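Local coordinates for protein arginine N-methyltransferase SFM1 (Saccharomyces cerevisiae, PDB 5C74), which catalyses the S-adenosyl-L-methionine-dependent monomethylation of a single arginine of ribosomal protein S3 in yeast, as a protein-arginine methyltransferase of the SPOUT clan, at residues Tyr3-Met8 / Leu32-Leu37; Trp15-Tyr20 / Asp45-Leu50; Leu75-Val80 / Pro125-Ser130; Gln137-Thr142 / Phe180-Asp185. All coordinates share one frame; numbering follows the deposited sequence.

In the fold
The centre of contact 1 is about 9 Å from the centre of the chain, that of contact 4 about 10 Å; both are buried. Contact 1 pairs two neighbouring strands of the six-stranded parallel sheet; contact 3 adds an edge pair about 18 Å out, where backbone bonds give way to a turn and a water bridge. Contact 2 sets helix 14-27 against the start of helix 48-52 with apolar packing and a bound sulfate, and meets contact 1 where Tyr20 touches His7, Ile5 and Leu34. Contact 4 joins the start of helix 140-151 to the antiparallel sheet through one backbone bond, a CH-pi contact and two waters. Contacts 2 and 4 meet at Glu19, and both touch the second subunit.

Contact 1 of 4, residues Tyr3-Met8 / Leu32-Leu37; sequences YIIEHM and LILSSL
Ile5 and Leu32 lie on one face of a parallel strand pair, their side chains slanting across each other until Ile5 CD1 reaches Leu32 CD1 at 3.6 Å. There CD2 of Leu34 rests on Ile5 CB at 3.8 Å; a methyl from each of Leu32 and Leu34, two residues apart on the same face, therefore touches Ile5. Tyr3 begins on this face, but its ring leads off towards helix 140-151, where its hydroxyl bonds to Gln148. The reverse face carries Ile4, Ile33, Glu6 and Ser35. Here Ile4 CG2, anti to its backbone N, meets Ser35 OG at 3.5 Å.

The frame beneath is a parallel ladder of two strands whose segment axes diverge by 23°: Ile33 N to Tyr3 O, Ile5 N to Ile33 O, Ser35 N to Ile5 O and His7 N to Ser35 O are all bonds of 2.9 Å. Strands 2-6 and 32-35 are joined through helix 14-27, a beta-alpha-beta crossover whose helix covers the Leu32 and Leu34 face.

At the C-terminal end of the strand pair one water gathers three side chains, donating to Glu6 OE2 at 2.5 Å and bonding to Ser35 OG and Ser36 OG. The other carboxylate oxygen, Glu6 OE1, is taken by Arg116 and Gly106 N. With both oxygens engaged, the buried carboxylate is held in orientation, and the arginine would be expected to stabilise its charge.

Contact 2 of 4, residues Trp15-Tyr20 / Asp45-Leu50; sequences WVILEY and DIPQRL. With SO4 (sulfate ion), chain C.
The N-terminus of helix 48-52, with Pro47 as its N-cap residue, packs against helix 14-27 and holds a sulfate ion, probably from the crystallisation liquor. Ile17 sits at the middle of the contact, touching Pro47, Arg49 and Leu50. Its CD1 presses on Pro47 CG at 3.5 Å, tighter than usual carbon contact, while its CG2 sits over the middle of one guanidinium face of Arg49, 3.6 Å from Arg49 CZ. The side chains of Arg49 and Ile17 cross at about a right angle, and the arginine's bend at chi3 (-64°) turns the guanidinium edge to the sulfate. Leu50 CD2 meets Tyr20 CB at 3.8 Å, and Leu50 CD1 comes up at the edge of the tyrosine ring.

Sulfate O3 takes two bonds from one residue, Arg49 N at 2.8 Å and Arg49 NE at 2.9 Å. Arg49 NH2 donates almost straight to O1 (172°), and Gln48 N binds O2 at 2.9 Å. Glu14 forms a salt bridge with the same NH2 of Arg49.

Main-chain N-H groups at a helix start and a guanidinium edge thus converge on the anion. The helix dipole would probably add to its attraction, while Ile17 covers one guanidinium face.

Contact 3 of 4, residues Leu75-Val80 / Pro125-Ser130; sequences LKDGRV and PNLLIS
Backbone bonds tie Gly78 and Val80 to Leu127 and to the first residues of strand 128-131. Ile129 N donates to Val80 O at 3.0 Å, and Leu128 CA adds a CA-H...O contact to the same oxygen; both lie at the parallel bridge of Val80 with Leu128, and Ile129 bonds on to Leu82. Gly78 N binds Leu127 O at 3.0 Å by a different geometry, approaching from above the carbonyl plane with a C=O...N angle of 119°. Gly78 occupies the third position of a type II turn from Lys76 to Arg79, with positive phi (79°).

Apolar contacts come from the two branches of Val80. CG1 meets Leu128 CD2 at 3.5 Å, whereas CG2 turns to Leu127 CD1 at 3.8 Å.

Polar contacts lie at the exposed end. Asp77 OD2 packs against Asn126 CB at 3.3 Å, and its carboxylate plane is turned 53° from the amide. A water joins the two groups, donating to Asp77 OD2 at 2.5 Å and accepting from Asn126 ND2 at 2.8 Å.

In the sheet, strand 80-83 lies between the outermost strand 128-131 and strand 101-104, whose Tyr101 and Val103 touch Val80; Arg79 makes a salt bridge to Asp100, just ahead of strand 101-104.

Contact 4 of 4, residues Gln137-Thr142 / Phe180-Asp185; sequences QMTTDT and FRYVLD
Thr139 has chi1 at 65°, which places OG1 between its backbone N and carbonyl carbon and directs CG2 at the aromatic rings of Phe180 and Tyr182; Phe180 has CG anti to its carbonyl carbon (chi1 -58°), which sets its ring against that methyl. Thr139 is the N-cap residue of helix 140-151, and the partner strand, 181-183, borders the three-stranded antiparallel sheet. The methyl CG2 makes a CH-pi contact over one face of Phe180, 4.1 Å from the ring centroid and 16° off the normal, and also meets Tyr182 OH at 3.8 Å. Thr139 OG1 donates to Asp141 OD1 at 2.7 Å, entering from above the carboxylate plane.

Gln137 runs alongside Phe180, pointing the same way. Its backbone oxygen, Gln137 O, lies at the edge of the phenyl ring and accepts a bond from Arg181 N at 3.0 Å, in the carbonyl plane. The extended Met138 side chain crosses that of Arg181 obliquely, CE 3.9 Å from Arg181 CD, while the arginine's charged end forms a salt bridge to Asp164. Glu206 of the second subunit packs on Thr139 and Phe180.

Two waters complete the join. One links Thr142 OG1 to Val183 N. The other accepts from Thr139 N, bonds to Thr142 OG1, donates to Arg181 O at 2.8 Å, and sits over the centre of one face of the Tyr182 ring.

Contact 1 of 4, residues Tyr3-Met8 / Leu32-Leu37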
# COMPACT_ATOMS: atom_id res chain seq x y z
N TYR A 3 1.23 -18.06 11.23
CA TYR A 3 1.79 -17.47 10.02
C TYR A 3 2.47 -16.16 10.33
O TYR A 3 1.93 -15.33 11.04
CB TYR A 3 0.68 -17.27 9.00
CG TYR A 3 0.08 -18.60 8.63
CD1 TYR A 3 0.67 -19.39 7.65
CD2 TYR A 3 -1.02 -19.10 9.31
CE1 TYR A 3 0.15 -20.64 7.33
CE2 TYR A 3 -1.55 -20.34 9.00
CZ TYR A 3 -0.95 -21.10 8.00
OH TYR A 3 -1.46 -22.34 7.70
N ILE A 4 3.67 -15.98 9.78
CA ILE A 4 4.40 -14.73 9.97
C ILE A 4 4.65 -14.12 8.60
O ILE A 4 5.17 -14.78 7.71
CB ILE A 4 5.75 -14.96 10.70
CG1 ILE A 4 5.51 -15.60 12.08
CG2 ILE A 4 6.54 -13.64 10.84
CD1 ILE A 4 6.78 -16.14 12.74
N ILE A 5 4.26 -12.87 8.41
CA ILE A 5 4.50 -12.20 7.14
C ILE A 5 5.40 -11.01 7.37
O ILE A 5 5.07 -10.13 8.15
CB ILE A 5 3.19 -11.71 6.47
CG1 ILE A 5 2.25 -12.88 6.18
CG2 ILE A 5 3.50 -10.94 5.19
CD1 ILE A 5 0.88 -12.44 5.71
N GLU A 6 6.55 -10.99 6.72
CA GLU A 6 7.41 -9.82 6.84
C GLU A 6 6.81 -8.72 5.98
O GLU A 6 6.65 -8.89 4.77
CB GLU A 6 8.84 -10.12 6.39
CG GLU A 6 9.55 -11.19 7.23
CD GLU A 6 11.05 -11.18 7.01
OE1 GLU A 6 11.47 -11.17 5.83
OE2 GLU A 6 11.79 -11.14 8.02
N HIS A 7 6.47 -7.59 6.59
CA HIS A 7 5.86 -6.50 5.85
C HIS A 7 6.87 -5.38 5.85
O HIS A 7 6.78 -4.48 6.66
CB HIS A 7 4.53 -6.06 6.49
CG HIS A 7 3.78 -5.03 5.69
ND1 HIS A 7 2.76 -5.36 4.82
CD2 HIS A 7 3.92 -3.68 5.62
CE1 HIS A 7 2.30 -4.25 4.25
NE2 HIS A 7 2.98 -3.22 4.72
N MET A 8 7.84 -5.46 4.95
CA MET A 8 9.01 -4.59 5.00
C MET A 8 8.89 -3.45 4.00
O MET A 8 9.78 -3.23 3.18
CB MET A 8 10.29 -5.39 4.73
CG MET A 8 10.56 -6.53 5.75
SD MET A 8 11.98 -7.60 5.34
CE MET A 8 13.35 -6.50 5.67
N LEU A 32 -1.76 -14.92 13.02
CA LEU A 32 -1.02 -14.16 12.01
C LEU A 32 -0.22 -13.07 12.71
O LEU A 32 -0.75 -12.34 13.54
CB LEU A 32 -1.97 -13.52 10.98
CG LEU A 32 -1.31 -12.53 10.00
CD1 LEU A 32 -0.33 -13.25 9.03
CD2 LEU A 32 -2.35 -11.75 9.21
N ILE A 33 1.06 -12.94 12.36
CA ILE A 33 1.85 -11.81 12.85
C ILE A 33 2.59 -11.15 11.69
O ILE A 33 3.23 -11.83 10.88
CB ILE A 33 2.90 -12.24 13.91
CG1 ILE A 33 2.26 -13.09 15.01
CG2 ILE A 33 3.58 -10.99 14.52
CD1 ILE A 33 2.34 -14.59 14.76
N LEU A 34 2.49 -9.82 11.60
CA LEU A 34 3.30 -9.07 10.65
C LEU A 34 4.57 -8.66 11.36
O LEU A 34 4.51 -8.16 12.47
CB LEU A 34 2.58 -7.81 10.14
CG LEU A 34 1.24 -7.92 9.41
CD1 LEU A 34 0.93 -6.54 8.80
CD2 LEU A 34 1.28 -9.00 8.33
N SER A 35 5.72 -8.87 10.73
CA SER A 35 6.99 -8.55 11.37
C SER A 35 7.85 -7.67 10.47
O SER A 35 7.59 -7.52 9.28
CB SER A 35 7.75 -9.83 11.73
OG SER A 35 8.13 -10.51 10.55
N SER A 36 8.90 -7.11 11.07
CA SER A 36 9.85 -6.23 10.39
C SER A 36 9.18 -5.04 9.69
O SER A 36 9.68 -4.58 8.67
CB SER A 36 10.71 -7.01 9.39
OG SER A 36 11.52 -7.97 10.08
N LEU A 37 8.10 -4.52 10.27
CA LEU A 37 7.54 -3.24 9.80
C LEU A 37 8.60 -2.15 9.91
O LEU A 37 9.48 -2.23 10.79
CB LEU A 37 6.29 -2.85 10.59
CG LEU A 37 5.04 -3.43 9.91
CD1 LEU A 37 4.89 -4.93 10.22
CD2 LEU A 37 3.79 -2.68 10.28
O HOH W 1 10.91 -10.75 10.32

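Contact 2 of 4, residues Trp15-Tyr20 / Asp45-Leu50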
# COMPACT_ATOMS: atom_id res chain seq x y z
N TRP A 15 -5.22 -3.56 -1.99
CA TRP A 15 -5.31 -4.99 -2.26
C TRP A 15 -4.65 -5.79 -1.14
O TRP A 15 -5.14 -6.86 -0.77
CB TRP A 15 -4.70 -5.37 -3.63
CG TRP A 15 -3.22 -5.15 -3.81
CD1 TRP A 15 -2.61 -4.06 -4.36
CD2 TRP A 15 -2.17 -6.07 -3.49
NE1 TRP A 15 -1.24 -4.24 -4.39
CE2 TRP A 15 -0.95 -5.47 -3.86
CE3 TRP A 15 -2.15 -7.35 -2.90
CZ2 TRP A 15 0.28 -6.10 -3.68
CZ3 TRP A 15 -0.92 -7.98 -2.73
CH2 TRP A 15 0.27 -7.35 -3.11
N VAL A 16 -3.57 -5.26 -0.57
CA VAL A 16 -2.93 -5.91 0.59
C VAL A 16 -3.85 -5.92 1.81
O VAL A 16 -3.94 -6.92 2.55
CB VAL A 16 -1.59 -5.21 0.96
CG1 VAL A 16 -1.14 -5.58 2.35
CG2 VAL A 16 -0.50 -5.53 -0.05
N ILE A 17 -4.57 -4.83 2.03
CA ILE A 17 -5.52 -4.78 3.14
C ILE A 17 -6.61 -5.83 2.95
O ILE A 17 -7.01 -6.52 3.90
CB ILE A 17 -6.15 -3.38 3.28
CG1 ILE A 17 -5.08 -2.37 3.72
CG2 ILE A 17 -7.32 -3.41 4.29
CD1 ILE A 17 -5.54 -0.89 3.65
N LEU A 18 -7.09 -5.98 1.73
CA LEU A 18 -8.10 -7.00 1.47
C LEU A 18 -7.53 -8.40 1.70
O LEU A 18 -8.22 -9.25 2.27
CB LEU A 18 -8.66 -6.88 0.05
CG LEU A 18 -9.38 -5.55 -0.24
CD1 LEU A 18 -9.92 -5.58 -1.69
CD2 LEU A 18 -10.51 -5.34 0.75
N GLU A 19 -6.29 -8.63 1.26
CA GLU A 19 -5.67 -9.95 1.45
C GLU A 19 -5.42 -10.25 2.92
O GLU A 19 -5.75 -11.35 3.39
CB GLU A 19 -4.37 -10.06 0.67
CG GLU A 19 -4.63 -10.09 -0.84
CD GLU A 19 -3.47 -10.61 -1.67
OE1 GLU A 19 -2.34 -10.79 -1.13
OE2 GLU A 19 -3.70 -10.86 -2.88
N TYR A 20 -4.86 -9.29 3.65
CA TYR A 20 -4.65 -9.50 5.09
C TYR A 20 -5.96 -9.71 5.83
O TYR A 20 -6.03 -10.53 6.75
CB TYR A 20 -3.90 -8.31 5.71
CG TYR A 20 -2.44 -8.21 5.32
CD1 TYR A 20 -1.80 -9.21 4.58
CD2 TYR A 20 -1.68 -7.12 5.73
CE1 TYR A 20 -0.46 -9.10 4.24
CE2 TYR A 20 -0.35 -7.00 5.39
CZ TYR A 20 0.26 -7.99 4.66
OH TYR A 20 1.59 -7.82 4.36
N ASP A 45 -0.49 4.13 11.86
CA ASP A 45 -0.20 3.74 10.48
C ASP A 45 -0.93 2.48 10.03
O ASP A 45 -0.89 2.12 8.84
CB ASP A 45 1.30 3.53 10.30
CG ASP A 45 2.10 4.81 10.48
OD1 ASP A 45 1.87 5.75 9.69
OD2 ASP A 45 2.96 4.88 11.38
N ILE A 46 -1.56 1.78 10.96
CA ILE A 46 -2.23 0.52 10.63
C ILE A 46 -3.66 0.79 10.20
O ILE A 46 -4.40 1.47 10.91
CB ILE A 46 -2.22 -0.45 11.83
CG1 ILE A 46 -0.83 -0.50 12.46
CG2 ILE A 46 -2.69 -1.84 11.40
CD1 ILE A 46 0.24 -1.10 11.55
N PRO A 47 -4.06 0.25 9.03
CA PRO A 47 -5.43 0.48 8.54
C PRO A 47 -6.47 0.14 9.61
O PRO A 47 -6.33 -0.87 10.30
CB PRO A 47 -5.53 -0.45 7.33
CG PRO A 47 -4.11 -0.52 6.81
CD PRO A 47 -3.24 -0.49 8.06
N GLN A 48 -7.50 0.97 9.74
CA GLN A 48 -8.54 0.75 10.74
C GLN A 48 -9.22 -0.61 10.59
O GLN A 48 -9.60 -1.23 11.59
CB GLN A 48 -9.60 1.85 10.67
CG GLN A 48 -9.13 3.19 11.23
CD GLN A 48 -8.79 3.12 12.70
OE1 GLN A 48 -7.68 3.44 13.11
NE2 GLN A 48 -9.75 2.69 13.51
N ARG A 49 -9.39 -1.06 9.36
CA ARG A 49 -10.03 -2.35 9.12
C ARG A 49 -9.21 -3.48 9.73
O ARG A 49 -9.76 -4.44 10.29
CB ARG A 49 -10.24 -2.57 7.62
CG ARG A 49 -11.52 -1.90 7.10
CD ARG A 49 -11.54 -1.83 5.57
NE ARG A 49 -10.45 -1.01 5.03
CZ ARG A 49 -10.02 -1.09 3.77
NH1 ARG A 49 -10.60 -1.95 2.94
NH2 ARG A 49 -9.03 -0.32 3.35
N LEU A 50 -7.89 -3.35 9.67
CA LEU A 50 -7.03 -4.41 10.19
C LEU A 50 -6.94 -4.35 11.72
O LEU A 50 -6.90 -5.38 12.40
CB LEU A 50 -5.64 -4.33 9.56
CG LEU A 50 -5.64 -4.53 8.03
CD1 LEU A 50 -4.26 -4.35 7.45
CD2 LEU A 50 -6.19 -5.93 7.67
S SO4 C . -8.73 1.80 6.49
O1 SO4 C . -8.00 1.68 5.23
O2 SO4 C . -7.91 2.59 7.39
O3 SO4 C . -8.98 0.47 7.04
O4 SO4 C . -10.00 2.48 6.28

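Contact 3 of 4, residues Leu75-Val80 / Pro125-Ser130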
# COMPACT_ATOMS: atom_id res chain seq x y z
N LEU A 75 9.16 -19.60 19.03
CA LEU A 75 9.76 -20.04 17.77
C LEU A 75 10.96 -20.92 18.09
O LEU A 75 11.95 -20.46 18.67
CB LEU A 75 10.20 -18.85 16.90
CG LEU A 75 9.16 -18.18 16.00
CD1 LEU A 75 8.05 -17.54 16.80
CD2 LEU A 75 9.86 -17.13 15.13
N LYS A 76 10.88 -22.19 17.71
CA LYS A 76 11.94 -23.13 18.05
C LYS A 76 12.78 -23.47 16.84
O LYS A 76 12.26 -23.59 15.73
CB LYS A 76 11.33 -24.39 18.66
CG LYS A 76 10.75 -24.16 20.06
CD LYS A 76 10.02 -25.40 20.57
CE LYS A 76 8.73 -25.66 19.80
NZ LYS A 76 7.69 -24.63 20.12
N ASP A 77 14.08 -23.62 17.05
CA ASP A 77 14.98 -23.93 15.95
C ASP A 77 14.53 -25.19 15.22
O ASP A 77 14.21 -26.21 15.83
CB ASP A 77 16.41 -24.07 16.47
CG ASP A 77 17.04 -22.73 16.86
OD1 ASP A 77 16.44 -21.67 16.56
OD2 ASP A 77 18.13 -22.75 17.46
N GLY A 78 14.48 -25.09 13.89
CA GLY A 78 14.09 -26.20 13.04
C GLY A 78 12.59 -26.41 12.98
O GLY A 78 12.12 -27.27 12.23
N ARG A 79 11.82 -25.64 13.74
CA ARG A 79 10.37 -25.79 13.73
C ARG A 79 9.69 -24.58 13.10
O ARG A 79 8.48 -24.39 13.25
CB ARG A 79 9.83 -26.03 15.15
CG ARG A 79 10.46 -27.27 15.82
CD ARG A 79 9.67 -27.70 17.07
NE ARG A 79 8.26 -27.82 16.75
CZ ARG A 79 7.68 -28.92 16.26
NH1 ARG A 79 8.40 -30.03 16.08
NH2 ARG A 79 6.39 -28.92 15.97
N VAL A 80 10.47 -23.76 12.40
CA VAL A 80 9.90 -22.64 11.65
C VAL A 80 10.15 -22.84 10.16
O VAL A 80 11.30 -22.96 9.74
CB VAL A 80 10.51 -21.29 12.12
CG1 VAL A 80 9.91 -20.15 11.34
CG2 VAL A 80 10.28 -21.10 13.64
N PRO A 125 20.92 -19.15 11.52
CA PRO A 125 21.20 -20.36 10.74
C PRO A 125 20.57 -21.64 11.30
O PRO A 125 20.36 -22.57 10.54
CB PRO A 125 22.73 -20.43 10.73
CG PRO A 125 23.18 -19.58 11.86
CD PRO A 125 22.16 -18.49 11.98
N ASN A 126 20.27 -21.67 12.60
CA ASN A 126 19.61 -22.83 13.21
C ASN A 126 18.08 -22.83 13.08
O ASN A 126 17.41 -23.81 13.40
CB ASN A 126 19.96 -22.91 14.69
CG ASN A 126 21.43 -23.08 14.92
OD1 ASN A 126 22.12 -23.78 14.17
ND2 ASN A 126 21.94 -22.46 15.98
N LEU A 127 17.52 -21.71 12.64
CA LEU A 127 16.08 -21.49 12.83
C LEU A 127 15.16 -22.09 11.76
O LEU A 127 14.16 -22.75 12.08
CB LEU A 127 15.81 -19.99 12.91
CG LEU A 127 14.36 -19.58 13.10
CD1 LEU A 127 13.82 -20.11 14.42
CD2 LEU A 127 14.23 -18.04 13.03
N LEU A 128 15.47 -21.86 10.49
CA LEU A 128 14.49 -22.06 9.42
C LEU A 128 14.72 -23.31 8.56
O LEU A 128 15.86 -23.72 8.33
CB LEU A 128 14.48 -20.84 8.50
CG LEU A 128 14.26 -19.52 9.23
CD1 LEU A 128 14.78 -18.37 8.41
CD2 LEU A 128 12.79 -19.36 9.51
N ILE A 129 13.62 -23.88 8.10
CA ILE A 129 13.64 -24.98 7.13
C ILE A 129 12.81 -24.57 5.92
O ILE A 129 11.64 -24.20 6.05
CB ILE A 129 13.06 -26.29 7.74
CG1 ILE A 129 13.85 -26.70 8.99
CG2 ILE A 129 13.06 -27.41 6.70
CD1 ILE A 129 15.24 -27.18 8.71
N SER A 130 13.41 -24.62 4.73
CA SER A 130 12.72 -24.20 3.51
C SER A 130 11.71 -25.24 3.01
O SER A 130 11.97 -26.44 3.04
CB SER A 130 13.75 -23.95 2.40
OG SER A 130 14.53 -22.79 2.65
O HOH W 2 20.13 -21.24 17.70

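Contact 4 of 4, residues Gln137-Thr142 / Phe180-Asp185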
# COMPACT_ATOMS: atom_id res chain seq x y z
N GLN A 137 3.65 -19.19 -8.46
CA GLN A 137 3.39 -18.13 -7.48
C GLN A 137 1.92 -18.04 -7.09
O GLN A 137 1.02 -18.17 -7.94
CB GLN A 137 3.86 -16.77 -8.02
CG GLN A 137 3.90 -15.70 -6.94
CD GLN A 137 4.79 -14.52 -7.31
OE1 GLN A 137 4.64 -13.93 -8.38
NE2 GLN A 137 5.72 -14.18 -6.42
N MET A 138 1.69 -17.82 -5.80
CA MET A 138 0.38 -17.62 -5.22
C MET A 138 0.32 -16.27 -4.52
O MET A 138 1.35 -15.79 -4.03
CB MET A 138 0.06 -18.71 -4.18
CG MET A 138 0.12 -20.16 -4.71
SD MET A 138 -0.02 -21.36 -3.32
CE MET A 138 -0.64 -22.76 -4.27
N THR A 139 -0.88 -15.69 -4.43
CA THR A 139 -1.08 -14.57 -3.51
C THR A 139 -0.88 -15.08 -2.09
O THR A 139 -0.98 -16.28 -1.80
CB THR A 139 -2.48 -13.92 -3.64
OG1 THR A 139 -3.49 -14.86 -3.24
CG2 THR A 139 -2.75 -13.44 -5.09
N THR A 140 -0.60 -14.16 -1.18
CA THR A 140 -0.31 -14.57 0.17
C THR A 140 -1.51 -15.27 0.82
O THR A 140 -1.35 -16.28 1.50
CB THR A 140 0.11 -13.39 1.02
OG1 THR A 140 1.19 -12.73 0.35
CG2 THR A 140 0.58 -13.87 2.38
N ASP A 141 -2.71 -14.74 0.61
CA ASP A 141 -3.89 -15.39 1.20
C ASP A 141 -4.13 -16.78 0.62
O ASP A 141 -4.58 -17.68 1.33
CB ASP A 141 -5.13 -14.53 1.03
CG ASP A 141 -5.49 -14.32 -0.42
OD1 ASP A 141 -4.69 -13.68 -1.12
OD2 ASP A 141 -6.57 -14.79 -0.84
N THR A 142 -3.82 -16.96 -0.66
CA THR A 142 -3.95 -18.29 -1.29
C THR A 142 -2.91 -19.26 -0.70
O THR A 142 -3.22 -20.44 -0.43
CB THR A 142 -3.76 -18.22 -2.82
OG1 THR A 142 -4.84 -17.49 -3.41
CG2 THR A 142 -3.75 -19.63 -3.40
N PHE A 180 -1.57 -15.83 -11.08
CA PHE A 180 -1.30 -16.60 -9.88
C PHE A 180 -2.07 -17.89 -9.94
O PHE A 180 -3.01 -18.03 -10.72
CB PHE A 180 -1.71 -15.83 -8.62
CG PHE A 180 -1.02 -14.52 -8.49
CD1 PHE A 180 0.25 -14.45 -7.94
CD2 PHE A 180 -1.62 -13.36 -8.94
CE1 PHE A 180 0.91 -13.22 -7.83
CE2 PHE A 180 -0.97 -12.14 -8.84
CZ PHE A 180 0.30 -12.08 -8.29
N ARG A 181 -1.66 -18.83 -9.10
CA ARG A 181 -2.40 -20.05 -8.91
C ARG A 181 -3.35 -19.81 -7.74
O ARG A 181 -2.91 -19.36 -6.68
CB ARG A 181 -1.44 -21.21 -8.62
CG ARG A 181 -2.11 -22.47 -8.10
CD ARG A 181 -1.09 -23.61 -8.04
NE ARG A 181 -0.78 -24.11 -9.37
CZ ARG A 181 0.25 -24.89 -9.68
NH1 ARG A 181 1.14 -25.25 -8.75
NH2 ARG A 181 0.42 -25.29 -10.94
N TYR A 182 -4.64 -20.10 -7.93
CA TYR A 182 -5.64 -19.91 -6.88
C TYR A 182 -6.31 -21.23 -6.49
O TYR A 182 -6.43 -22.13 -7.31
CB TYR A 182 -6.73 -18.93 -7.32
CG TYR A 182 -6.29 -17.50 -7.50
CD1 TYR A 182 -5.71 -17.08 -8.69
CD2 TYR A 182 -6.47 -16.56 -6.49
CE1 TYR A 182 -5.31 -15.75 -8.88
CE2 TYR A 182 -6.08 -15.23 -6.67
CZ TYR A 182 -5.50 -14.84 -7.86
OH TYR A 182 -5.11 -13.52 -8.05
N VAL A 183 -6.77 -21.31 -5.25
CA VAL A 183 -7.57 -22.47 -4.82
C VAL A 183 -8.99 -22.30 -5.33
O VAL A 183 -9.53 -21.19 -5.28
CB VAL A 183 -7.58 -22.60 -3.26
CG1 VAL A 183 -8.52 -23.73 -2.82
CG2 VAL A 183 -6.16 -22.82 -2.74
N LEU A 184 -9.59 -23.38 -5.82
CA LEU A 184 -10.97 -23.34 -6.28
C LEU A 184 -11.96 -23.57 -5.14
O LEU A 184 -11.71 -24.39 -4.25
CB LEU A 184 -11.19 -24.40 -7.35
CG LEU A 184 -10.55 -24.06 -8.69
CD1 LEU A 184 -10.69 -25.24 -9.63
CD2 LEU A 184 -11.22 -22.81 -9.29
N ASP A 185 -13.09 -22.87 -5.19
CA ASP A 185 -14.20 -23.21 -4.30
C ASP A 185 -14.98 -24.37 -4.90
O ASP A 185 -14.62 -24.89 -5.96
CB ASP A 185 -15.10 -21.99 -4.01
CG ASP A 185 -15.86 -21.46 -5.25
OD1 ASP A 185 -16.05 -22.18 -6.25
OD2 ASP A 185 -16.30 -20.29 -5.18
O HOH W 3 -3.19 -16.79 -5.71
O HOH W 4 -7.13 -18.88 -3.66